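Glutathione transferase lambda1 (Populus trichocarpa, PDB 4PQH) is a plant Lambda-class glutathione transferase with thiol-transferase activity that binds glutathione covalently and probably serves in detoxification. Local coordinates at residues L122-N133 / E143-I151. Residues are numbered along the deposited sequence; the frame is centred on the assembly and turned at random.
Sequences LFSYTGSFSKAN and EAGAAFDYI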
ATOM      1  N   LEU A 122       7.256   9.916  -8.482  1.00 16.68           N
ATOM      2  CA  LEU A 122       5.965   9.251  -8.323  1.00 16.61           C
ATOM      3  C   LEU A 122       5.572   9.054  -6.864  1.00 15.09           C
ATOM      4  O   LEU A 122       4.400   9.186  -6.510  1.00 16.34           O
ATOM      5  CB  LEU A 122       5.963   7.916  -9.067  1.00 16.54           C
ATOM      6  CG  LEU A 122       6.035   8.070 -10.586  1.00 18.47           C
ATOM      7  CD1 LEU A 122       6.034   6.700 -11.239  1.00 17.41           C
ATOM      8  CD2 LEU A 122       4.886   8.929 -11.094  1.00 20.79           C
ATOM      9  N   PHE A 123       6.537   8.740  -6.012  1.00 15.84           N
ATOM     10  CA  PHE A 123       6.273   8.711  -4.574  1.00 16.21           C
ATOM     11  C   PHE A 123       5.807  10.078  -4.077  1.00 17.90           C
ATOM     12  O   PHE A 123       4.877  10.171  -3.274  1.00 18.53           O
ATOM     13  CB  PHE A 123       7.514   8.285  -3.793  1.00 15.80           C
ATOM     14  CG  PHE A 123       7.844   6.826  -3.915  1.00 15.02           C
ATOM     15  CD1 PHE A 123       6.853   5.861  -3.839  1.00 15.57           C
ATOM     16  CD2 PHE A 123       9.159   6.423  -4.086  1.00 16.60           C
ATOM     17  CE1 PHE A 123       7.165   4.512  -3.951  1.00 16.95           C
ATOM     18  CE2 PHE A 123       9.478   5.076  -4.200  1.00 17.86           C
ATOM     19  CZ  PHE A 123       8.477   4.121  -4.132  1.00 17.96           C
ATOM     20  N   SER A 124       6.454  11.131  -4.567  1.00 17.89           N
ATOM     21  CA  SER A 124       6.125  12.500  -4.163  1.00 18.61           C
ATOM     22  C   SER A 124       4.722  12.866  -4.609  1.00 18.37           C
ATOM     23  O   SER A 124       4.062  13.691  -3.986  1.00 20.88           O
ATOM     24  CB  SER A 124       7.123  13.482  -4.772  1.00 20.14           C
ATOM     25  OG  SER A 124       8.392  13.392  -4.142  1.00 22.19           O
ATOM     26  N   TYR A 125       4.271  12.254  -5.696  1.00 17.50           N
ATOM     27  CA  TYR A 125       2.951  12.551  -6.246  1.00 15.68           C
ATOM     28  C   TYR A 125       1.796  11.879  -5.497  1.00 15.06           C
ATOM     29  O   TYR A 125       0.633  12.247  -5.691  1.00 16.13           O
ATOM     30  CB  TYR A 125       2.909  12.177  -7.737  1.00 17.34           C
ATOM     31  CG  TYR A 125       1.642  12.602  -8.439  1.00 19.33           C
ATOM     32  CD1 TYR A 125       1.409  13.937  -8.747  1.00 20.52           C
ATOM     33  CD2 TYR A 125       0.672  11.672  -8.781  1.00 20.84           C
ATOM     34  CE1 TYR A 125       0.249  14.329  -9.386  1.00 22.70           C
ATOM     35  CE2 TYR A 125      -0.494  12.057  -9.418  1.00 20.44           C
ATOM     36  CZ  TYR A 125      -0.699  13.388  -9.720  1.00 21.41           C
ATOM     37  OH  TYR A 125      -1.861  13.780 -10.352  1.00 24.34           O
ATOM     38  N   THR A 126       2.095  10.913  -4.631  1.00 15.16           N
ATOM     39  CA  THR A 126       1.027  10.142  -3.976  1.00 16.28           C
ATOM     40  C   THR A 126       0.037  10.997  -3.189  1.00 16.93           C
ATOM     41  O   THR A 126      -1.160  10.736  -3.231  1.00 15.39           O
ATOM     42  CB  THR A 126       1.560   9.012  -3.054  1.00 15.66           C
ATOM     43  OG1 THR A 126       2.417   9.564  -2.051  1.00 17.71           O
ATOM     44  CG2 THR A 126       2.302   7.942  -3.866  1.00 15.84           C
ATOM     45  N   GLY A 127       0.532  12.002  -2.471  1.00 16.77           N
ATOM     46  CA  GLY A 127      -0.342  12.902  -1.731  1.00 17.12           C
ATOM     47  C   GLY A 127      -1.310  13.639  -2.637  1.00 16.95           C
ATOM     48  O   GLY A 127      -2.511  13.711  -2.350  1.00 18.03           O
ATOM     49  N   SER A 128      -0.788  14.197  -3.726  1.00 17.28           N
ATOM     50  CA  SER A 128      -1.604  14.921  -4.697  1.00 17.08           C
ATOM     51  C   SER A 128      -2.624  13.999  -5.328  1.00 15.51           C
ATOM     52  O   SER A 128      -3.757  14.395  -5.584  1.00 16.00           O
ATOM     53  CB  SER A 128      -0.728  15.532  -5.794  1.00 19.89           C
ATOM     54  OG  SER A 128       0.275  16.371  -5.248  1.00 25.63           O
ATOM     55  N   PHE A 129      -2.213  12.764  -5.596  1.00 14.28           N
ATOM     56  CA  PHE A 129      -3.101  11.786  -6.197  1.00 13.63           C
ATOM     57  C   PHE A 129      -4.316  11.518  -5.303  1.00 12.69           C
ATOM     58  O   PHE A 129      -5.461  11.537  -5.761  1.00 12.90           O
ATOM     59  CB  PHE A 129      -2.336  10.490  -6.466  1.00 12.48           C
ATOM     60  CG  PHE A 129      -3.157   9.435  -7.142  1.00 12.46           C
ATOM     61  CD1 PHE A 129      -3.567   9.592  -8.461  1.00 12.92           C
ATOM     62  CD2 PHE A 129      -3.529   8.290  -6.455  1.00 12.79           C
ATOM     63  CE1 PHE A 129      -4.323   8.606  -9.092  1.00 13.69           C
ATOM     64  CE2 PHE A 129      -4.281   7.301  -7.078  1.00 13.08           C
ATOM     65  CZ  PHE A 129      -4.681   7.465  -8.396  1.00 13.16           C
ATOM     66  N   SER A 130      -4.063  11.259  -4.026  1.00 13.38           N
ATOM     67  CA  SER A 130      -5.143  11.067  -3.061  1.00 15.09           C
ATOM     68  C   SER A 130      -6.010  12.314  -2.913  1.00 14.27           C
ATOM     69  O   SER A 130      -7.243  12.234  -2.899  1.00 14.01           O
ATOM     70  CB  SER A 130      -4.574  10.669  -1.696  1.00 17.35           C
ATOM     71  OG  SER A 130      -4.397   9.269  -1.613  1.00 21.12           O
ATOM     72  N   LYS A 131      -5.359  13.466  -2.823  1.00 14.79           N
ATOM     73  CA  LYS A 131      -6.081  14.721  -2.642  1.00 15.65           C
ATOM     74  C   LYS A 131      -7.017  14.992  -3.820  1.00 15.92           C
ATOM     75  O   LYS A 131      -8.166  15.361  -3.627  1.00 16.08           O
ATOM     76  CB  LYS A 131      -5.097  15.870  -2.435  1.00 19.80           C
ATOM     77  CG  LYS A 131      -5.746  17.193  -2.119  1.00 24.73           C
ATOM     78  CD  LYS A 131      -4.740  18.162  -1.533  1.00 28.59           C
ATOM     79  CE  LYS A 131      -5.382  19.508  -1.322  1.00 31.47           C
ATOM     80  NZ  LYS A 131      -4.575  20.427  -0.463  1.00 33.56           N
ATOM     81  N   ALA A 132      -6.536  14.752  -5.035  1.00 15.23           N
ATOM     82  CA  ALA A 132      -7.338  14.955  -6.236  1.00 15.13           C
ATOM     83  C   ALA A 132      -8.580  14.064  -6.242  1.00 12.66           C
ATOM     84  O   ALA A 132      -9.694  14.508  -6.568  1.00 13.94           O
ATOM     85  CB  ALA A 132      -6.505  14.685  -7.473  1.00 15.90           C
ATOM     86  N   ASN A 133      -8.395  12.802  -5.877  1.00 12.32           N
ATOM     87  CA  ASN A 133      -9.522  11.883  -5.841  1.00 11.75           C
ATOM     88  C   ASN A 133     -10.514  12.230  -4.745  1.00 13.14           C
ATOM     89  O   ASN A 133     -11.720  12.263  -4.978  1.00 12.32           O
ATOM     90  CB  ASN A 133      -9.023  10.447  -5.731  1.00 12.25           C
ATOM     91  CG  ASN A 133      -8.614   9.892  -7.066  1.00 11.99           C
ATOM     92  OD1 ASN A 133      -9.441   9.365  -7.797  1.00 14.06           O
ATOM     93  ND2 ASN A 133      -7.344  10.049  -7.415  1.00 13.06           N
ATOM     94  N   GLU A 143     -11.083  16.719  -9.916  1.00 20.09           N
ATOM     95  CA  GLU A 143      -9.646  16.626 -10.168  1.00 18.14           C
ATOM     96  C   GLU A 143      -9.169  15.208 -10.458  1.00 16.37           C
ATOM     97  O   GLU A 143      -8.012  15.009 -10.822  1.00 15.74           O
ATOM     98  CB  GLU A 143      -8.871  17.202  -8.978  1.00 18.88           C
ATOM     99  CG  GLU A 143      -9.118  18.686  -8.778  1.00 21.30           C
ATOM    100  CD  GLU A 143      -8.464  19.256  -7.534  1.00 24.37           C
ATOM    101  OE1 GLU A 143      -8.072  18.481  -6.640  1.00 25.79           O
ATOM    102  OE2 GLU A 143      -8.358  20.500  -7.445  1.00 26.16           O
ATOM    103  N   ALA A 144     -10.050  14.226 -10.304  1.00 15.30           N
ATOM    104  CA  ALA A 144      -9.653  12.830 -10.475  1.00 14.94           C
ATOM    105  C   ALA A 144      -9.163  12.524 -11.891  1.00 16.17           C
ATOM    106  O   ALA A 144      -8.181  11.801 -12.070  1.00 15.62           O
ATOM    107  CB  ALA A 144     -10.779  11.900 -10.075  1.00 15.82           C
ATOM    108  N   GLY A 145      -9.839  13.071 -12.896  1.00 17.84           N
ATOM    109  CA  GLY A 145      -9.430  12.868 -14.277  1.00 17.26           C
ATOM    110  C   GLY A 145      -8.006  13.323 -14.532  1.00 15.89           C
ATOM    111  O   GLY A 145      -7.211  12.590 -15.126  1.00 15.85           O
ATOM    112  N   ALA A 146      -7.673  14.522 -14.069  1.00 16.74           N
ATOM    113  CA  ALA A 146      -6.325  15.058 -14.221  1.00 16.22           C
ATOM    114  C   ALA A 146      -5.306  14.179 -13.511  1.00 14.79           C
ATOM    115  O   ALA A 146      -4.198  13.977 -14.007  1.00 16.00           O
ATOM    116  CB  ALA A 146      -6.262  16.472 -13.684  1.00 15.93           C
ATOM    117  N   ALA A 147      -5.687  13.637 -12.363  1.00 14.99           N
ATOM    118  CA  ALA A 147      -4.791  12.784 -11.595  1.00 13.66           C
ATOM    119  C   ALA A 147      -4.528  11.484 -12.339  1.00 13.51           C
ATOM    120  O   ALA A 147      -3.385  11.007 -12.420  1.00 14.39           O
ATOM    121  CB  ALA A 147      -5.374  12.506 -10.219  1.00 13.90           C
ATOM    122  N   PHE A 148      -5.581  10.906 -12.899  1.00 12.51           N
ATOM    123  CA  PHE A 148      -5.398   9.671 -13.655  1.00 11.32           C
ATOM    124  C   PHE A 148      -4.727   9.914 -15.002  1.00 12.40           C
ATOM    125  O   PHE A 148      -4.071   9.016 -15.538  1.00 12.94           O
ATOM    126  CB  PHE A 148      -6.705   8.881 -13.768  1.00 11.60           C
ATOM    127  CG  PHE A 148      -7.028   8.088 -12.534  1.00 11.48           C
ATOM    128  CD1 PHE A 148      -6.380   6.881 -12.296  1.00 12.56           C
ATOM    129  CD2 PHE A 148      -7.941   8.555 -11.596  1.00 12.14           C
ATOM    130  CE1 PHE A 148      -6.650   6.139 -11.162  1.00 12.50           C
ATOM    131  CE2 PHE A 148      -8.221   7.810 -10.453  1.00 12.22           C
ATOM    132  CZ  PHE A 148      -7.568   6.602 -10.238  1.00 13.79           C
ATOM    133  N   ASP A 149      -4.863  11.119 -15.540  1.00 12.77           N
ATOM    134  CA  ASP A 149      -4.088  11.521 -16.712  1.00 13.37           C
ATOM    135  C   ASP A 149      -2.593  11.533 -16.386  1.00 12.84           C
ATOM    136  O   ASP A 149      -1.763  11.076 -17.189  1.00 14.38           O
ATOM    137  CB  ASP A 149      -4.517  12.902 -17.205  1.00 15.54           C
ATOM    138  CG  ASP A 149      -5.841  12.880 -17.918  1.00 17.77           C
ATOM    139  OD1 ASP A 149      -6.331  11.778 -18.253  1.00 17.80           O
ATOM    140  OD2 ASP A 149      -6.388  13.977 -18.151  1.00 19.63           O
ATOM    141  N   TYR A 150      -2.245  12.028 -15.204  1.00 14.17           N
ATOM    142  CA  TYR A 150      -0.852  12.042 -14.773  1.00 14.38           C
ATOM    143  C   TYR A 150      -0.316  10.612 -14.693  1.00 14.17           C
ATOM    144  O   TYR A 150       0.797  10.325 -15.141  1.00 14.65           O
ATOM    145  CB  TYR A 150      -0.703  12.751 -13.422  1.00 16.10           C
ATOM    146  CG  TYR A 150       0.731  12.889 -12.968  1.00 19.05           C
ATOM    147  CD1 TYR A 150       1.363  11.861 -12.280  1.00 21.11           C
ATOM    148  CD2 TYR A 150       1.457  14.043 -13.235  1.00 21.35           C
ATOM    149  CE1 TYR A 150       2.679  11.977 -11.868  1.00 23.29           C
ATOM    150  CE2 TYR A 150       2.771  14.173 -12.823  1.00 23.69           C
ATOM    151  CZ  TYR A 150       3.379  13.134 -12.141  1.00 24.76           C
ATOM    152  OH  TYR A 150       4.690  13.254 -11.732  1.00 26.33           O
ATOM    153  N   ILE A 151      -1.115   9.720 -14.128  1.00 14.28           N
ATOM    154  CA  ILE A 151      -0.748   8.312 -14.006  1.00 13.65           C
ATOM    155  C   ILE A 151      -0.559   7.660 -15.381  1.00 13.19           C
ATOM    156  O   ILE A 151       0.418   6.936 -15.614  1.00 12.82           O
ATOM    157  CB  ILE A 151      -1.810   7.535 -13.183  1.00 13.83           C
ATOM    158  CG1 ILE A 151      -1.845   8.056 -11.740  1.00 16.49           C
ATOM    159  CG2 ILE A 151      -1.562   6.033 -13.228  1.00 14.95           C
ATOM    160  CD1 ILE A 151      -0.505   8.001 -11.049  1.00 17.73           C
TER
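Tyr125 holds CG anti to the backbone N (chi1 -173°), Tyr150 does the same, and each torsion throws a ring across the gap between two antiparallel helices, so that the phenols slide past one another in opposite directions. The result is a face-to-face stack with planes inclined by 17°. Its centroids are 3.8 Å apart. Within it, Tyr125 CE2 lies 3.4 Å from Tyr150 CD1. Carried to the far helix, Tyr125 OH rests 3.3 Å from Ala147 CA and beside Tyr150 CB, while Leu122 CD2 meets the edge of the Tyr150 ring. An alanine at Tyr125 would remove the stacked phenol, and Tyr150 would probably lose the support of one ring face and be freer to turn.

One turn on, Phe129 repeats the anti torsion but meets its partner differently. Its edge is directed at the face of Phe148, the planes 76° apart. Phe129 CZ comes within 3.5 Å of Phe148 CZ, while Ile151 CG1 packs against Phe129 CE1. Asn133 sets ND2 above the centre of one face of the Phe129 ring and donates a nearly straight hydrogen bond of 2.9 Å to Phe129 O. That carbonyl also receives Asn133 N, from the opposite face of its plane. Asn133 OD1 is buried without a polar partner, 3.3 Å from Phe148 CE2 at the ring edge.

Ala147 enters as a knob into the hole formed by Tyr125, Phe129, Ala132 and Asn133, its CB 3.7 Å from Ala132 CB. Tyr175 of helix 170-190 meets Phe129 edge-to-face, and Leu201 abuts Phe148 and Ile151. Helices 113-137 and 144-154 thus illustrate knobs-into-holes packing, a small alanine received among larger aromatic side chains, between antiparallel helices of the all-helical C-terminal domain of the GST fold, away from the glutathione site.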